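Local atomic coordinates of aldo-keto reductase family 1, member B4 (Aldose reductase) (Schistosoma japonicum, PDB entry 4HBK), a protein that probably reduces aldehydes such as aldose sugars to the corresponding alcohols with NADPH as cofactor, as an aldose reductase of the aldo/keto reductase family. Residues W145-K150 against S333-Y338. Residues are numbered along the deposited sequence; the frame is centred on the assembly and turned at random.
Sequences WPVPLK and SGHQEY
With CG1 of V147 trans to its own backbone N (chi1 176°) and the imidazole of H335 likewise extended (chi1 -163°), the two side chains run roughly antiparallel alongside one another, and the methyl lies over one face of the ring. In this CH-pi contact V147 CG1 is 4.2 Å from the centroid of the H335 ring, 26° off its normal. The other methyl, CG2, is turned to the backbone of E337 and Y338, 3.7 Å from E337 O, while P148 CD approaches the ring obliquely, 3.9 Å from H335 CE1. In the (beta/alpha)8 barrel of aldo/keto reductases, residues 145-150 follow strand 138-143 and H144, the predicted substrate-binding residue, and the C-terminal segment 333-338 packs against them. H335 opens a type I turn closed by Y338 N to H335 O, and its ring is fixed at both nitrogens: E337 N donates to H335 ND1 at 2.8 Å, nearly straight but somewhat out of the ring plane, and NE2 donates to the carbonyl O of D167. E337 sets CB 3.3 Å from P146 O, then bends away so that its carboxylate forms a salt bridge with R198, while P146 O accepts a hydrogen bond from H171.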
ATOM      1  N   TRP A 145       0.581  -6.800  -7.936  1.00  9.56           N
ATOM      2  CA  TRP A 145       0.219  -6.375  -9.294  1.00  8.69           C
ATOM      3  C   TRP A 145      -0.705  -7.437  -9.877  1.00  9.26           C
ATOM      4  O   TRP A 145      -0.703  -8.574  -9.408  1.00  8.00           O
ATOM      5  CB  TRP A 145       1.471  -6.254 -10.192  1.00  9.18           C
ATOM      6  CG  TRP A 145       2.353  -5.078  -9.868  1.00  9.30           C
ATOM      7  CD1 TRP A 145       3.428  -5.064  -9.030  1.00 10.79           C
ATOM      8  CD2 TRP A 145       2.228  -3.743 -10.379  1.00 10.04           C
ATOM      9  NE1 TRP A 145       3.982  -3.800  -8.982  1.00 10.78           N
ATOM     10  CE2 TRP A 145       3.264  -2.973  -9.805  1.00 12.15           C
ATOM     11  CE3 TRP A 145       1.346  -3.127 -11.269  1.00  8.74           C
ATOM     12  CZ2 TRP A 145       3.427  -1.611 -10.076  1.00 10.50           C
ATOM     13  CZ3 TRP A 145       1.509  -1.774 -11.538  1.00 11.06           C
ATOM     14  CH2 TRP A 145       2.539  -1.029 -10.939  1.00 11.51           C
ATOM     15  N   PRO A 146      -1.502  -7.071 -10.896  1.00  8.69           N
ATOM     16  CA  PRO A 146      -2.296  -8.006 -11.713  1.00 11.37           C
ATOM     17  C   PRO A 146      -1.494  -8.685 -12.841  1.00 12.31           C
ATOM     18  O   PRO A 146      -2.076  -9.405 -13.670  1.00 10.01           O
ATOM     19  CB  PRO A 146      -3.380  -7.119 -12.337  1.00  9.21           C
ATOM     20  CG  PRO A 146      -2.990  -5.682 -12.032  1.00 10.16           C
ATOM     21  CD  PRO A 146      -1.692  -5.668 -11.298  1.00 10.16           C
ATOM     22  N   VAL A 147      -0.182  -8.472 -12.865  1.00  8.86           N
ATOM     23  CA  VAL A 147       0.665  -8.994 -13.949  1.00 10.60           C
ATOM     24  C   VAL A 147       1.671 -10.043 -13.465  1.00 10.90           C
ATOM     25  O   VAL A 147       2.705  -9.707 -12.901  1.00  8.23           O
ATOM     26  CB  VAL A 147       1.442  -7.862 -14.649  1.00 11.99           C
ATOM     27  CG1 VAL A 147       2.403  -8.439 -15.706  1.00 13.46           C
ATOM     28  CG2 VAL A 147       0.478  -6.855 -15.277  1.00 11.33           C
ATOM     29  N   PRO A 148       1.375 -11.325 -13.693  1.00 10.29           N
ATOM     30  CA  PRO A 148       2.313 -12.342 -13.214  1.00 12.66           C
ATOM     31  C   PRO A 148       3.608 -12.363 -14.029  1.00 14.33           C
ATOM     32  O   PRO A 148       3.604 -12.031 -15.212  1.00 15.21           O
ATOM     33  CB  PRO A 148       1.530 -13.659 -13.367  1.00 12.14           C
ATOM     34  CG  PRO A 148       0.442 -13.353 -14.329  1.00 17.16           C
ATOM     35  CD  PRO A 148       0.112 -11.901 -14.178  1.00 11.50           C
ATOM     36  N   LEU A 149       4.701 -12.747 -13.376  1.00 11.42           N
ATOM     37  CA  LEU A 149       6.019 -12.836 -13.988  1.00 14.85           C
ATOM     38  C   LEU A 149       6.519 -14.263 -13.794  1.00 15.01           C
ATOM     39  O   LEU A 149       6.096 -14.954 -12.851  1.00 12.83           O
ATOM     40  CB  LEU A 149       6.975 -11.859 -13.308  1.00 10.88           C
ATOM     41  CG  LEU A 149       7.200 -10.487 -13.954  1.00 13.40           C
ATOM     42  CD1 LEU A 149       6.017  -9.992 -14.745  1.00 12.74           C
ATOM     43  CD2 LEU A 149       7.601  -9.472 -12.889  1.00 13.69           C
ATOM     44  N   LYS A 150       7.408 -14.709 -14.678  1.00 12.62           N
ATOM     45  CA  LYS A 150       7.908 -16.083 -14.624  1.00 16.42           C
ATOM     46  C   LYS A 150       8.536 -16.412 -13.271  1.00 16.60           C
ATOM     47  O   LYS A 150       9.354 -15.658 -12.748  1.00 18.79           O
ATOM     48  CB  LYS A 150       8.912 -16.339 -15.754  1.00 21.64           C
ATOM     49  CG  LYS A 150       9.431 -17.775 -15.819  1.00 23.63           C
ATOM     50  CD  LYS A 150      10.450 -17.964 -16.944  1.00 36.22           C
ATOM     51  CE  LYS A 150      11.827 -17.416 -16.568  1.00 40.15           C
ATOM     52  NZ  LYS A 150      12.586 -18.348 -15.669  1.00 52.07           N
ATOM     53  N   SER A 333       3.553  -3.412 -19.884  1.00 14.94           N
ATOM     54  CA  SER A 333       2.433  -2.863 -20.648  1.00 15.82           C
ATOM     55  C   SER A 333       1.986  -3.795 -21.749  1.00 15.68           C
ATOM     56  O   SER A 333       0.946  -3.585 -22.356  1.00 20.00           O
ATOM     57  CB  SER A 333       2.788  -1.489 -21.240  1.00 19.40           C
ATOM     58  OG  SER A 333       3.835  -1.580 -22.199  1.00 23.17           O
ATOM     59  N   GLY A 334       2.762  -4.837 -21.999  1.00 19.03           N
ATOM     60  CA  GLY A 334       2.430  -5.760 -23.064  1.00 19.31           C
ATOM     61  C   GLY A 334       1.528  -6.880 -22.594  1.00 16.86           C
ATOM     62  O   GLY A 334       0.992  -7.637 -23.406  1.00 18.80           O
ATOM     63  N   HIS A 335       1.353  -6.990 -21.282  1.00 17.10           N
ATOM     64  CA  HIS A 335       0.569  -8.085 -20.731  1.00 14.21           C
ATOM     65  C   HIS A 335      -0.913  -7.825 -20.869  1.00 14.42           C
ATOM     66  O   HIS A 335      -1.370  -6.687 -20.778  1.00 15.24           O
ATOM     67  CB  HIS A 335       0.911  -8.315 -19.264  1.00 12.91           C
ATOM     68  CG  HIS A 335       0.455  -9.639 -18.739  1.00 12.77           C
ATOM     69  ND1 HIS A 335      -0.801  -9.833 -18.207  1.00 11.81           N
ATOM     70  CD2 HIS A 335       1.090 -10.829 -18.659  1.00 16.03           C
ATOM     71  CE1 HIS A 335      -0.914 -11.090 -17.810  1.00 17.10           C
ATOM     72  NE2 HIS A 335       0.218 -11.719 -18.081  1.00 13.47           N
ATOM     73  N   GLN A 336      -1.653  -8.902 -21.092  1.00 17.17           N
ATOM     74  CA  GLN A 336      -3.104  -8.881 -21.125  1.00 16.57           C
ATOM     75  C   GLN A 336      -3.692  -8.118 -19.937  1.00 18.21           C
ATOM     76  O   GLN A 336      -4.667  -7.372 -20.086  1.00 16.29           O
ATOM     77  CB  GLN A 336      -3.630 -10.322 -21.123  1.00 17.98           C
ATOM     78  CG  GLN A 336      -5.135 -10.440 -21.077  1.00 25.08           C
ATOM     79  CD  GLN A 336      -5.774 -10.193 -22.428  1.00 24.30           C
ATOM     80  OE1 GLN A 336      -6.948  -9.828 -22.520  1.00 23.15           O
ATOM     81  NE2 GLN A 336      -5.008 -10.406 -23.486  1.00 15.73           N
ATOM     82  N   GLU A 337      -3.103  -8.294 -18.756  1.00 14.17           N
ATOM     83  CA  GLU A 337      -3.682  -7.698 -17.547  1.00 13.58           C
ATOM     84  C   GLU A 337      -2.948  -6.444 -17.084  1.00 12.00           C
ATOM     85  O   GLU A 337      -3.058  -6.059 -15.921  1.00 10.17           O
ATOM     86  CB  GLU A 337      -3.732  -8.716 -16.396  1.00 10.18           C
ATOM     87  CG  GLU A 337      -4.571  -9.939 -16.680  1.00 10.81           C
ATOM     88  CD  GLU A 337      -6.023  -9.582 -16.896  1.00 17.17           C
ATOM     89  OE1 GLU A 337      -6.448  -8.501 -16.427  1.00 15.43           O
ATOM     90  OE2 GLU A 337      -6.738 -10.365 -17.550  1.00 20.80           O
ATOM     91  N   TYR A 338      -2.184  -5.818 -17.971  1.00 12.39           N
ATOM     92  CA  TYR A 338      -1.576  -4.543 -17.614  1.00 11.75           C
ATOM     93  C   TYR A 338      -2.732  -3.625 -17.236  1.00 12.38           C
ATOM     94  O   TYR A 338      -3.689  -3.509 -17.991  1.00 12.69           O
ATOM     95  CB  TYR A 338      -0.764  -3.974 -18.772  1.00 13.80           C
ATOM     96  CG  TYR A 338      -0.210  -2.606 -18.493  1.00 16.81           C
ATOM     97  CD1 TYR A 338       0.863  -2.439 -17.625  1.00 15.05           C
ATOM     98  CD2 TYR A 338      -0.763  -1.474 -19.090  1.00 17.09           C
ATOM     99  CE1 TYR A 338       1.370  -1.192 -17.359  1.00 12.71           C
ATOM    100  CE2 TYR A 338      -0.256  -0.217 -18.831  1.00 15.19           C
ATOM    101  CZ  TYR A 338       0.808  -0.083 -17.959  1.00 15.72           C
ATOM    102  OH  TYR A 338       1.317   1.163 -17.701  1.00 18.66           O
TER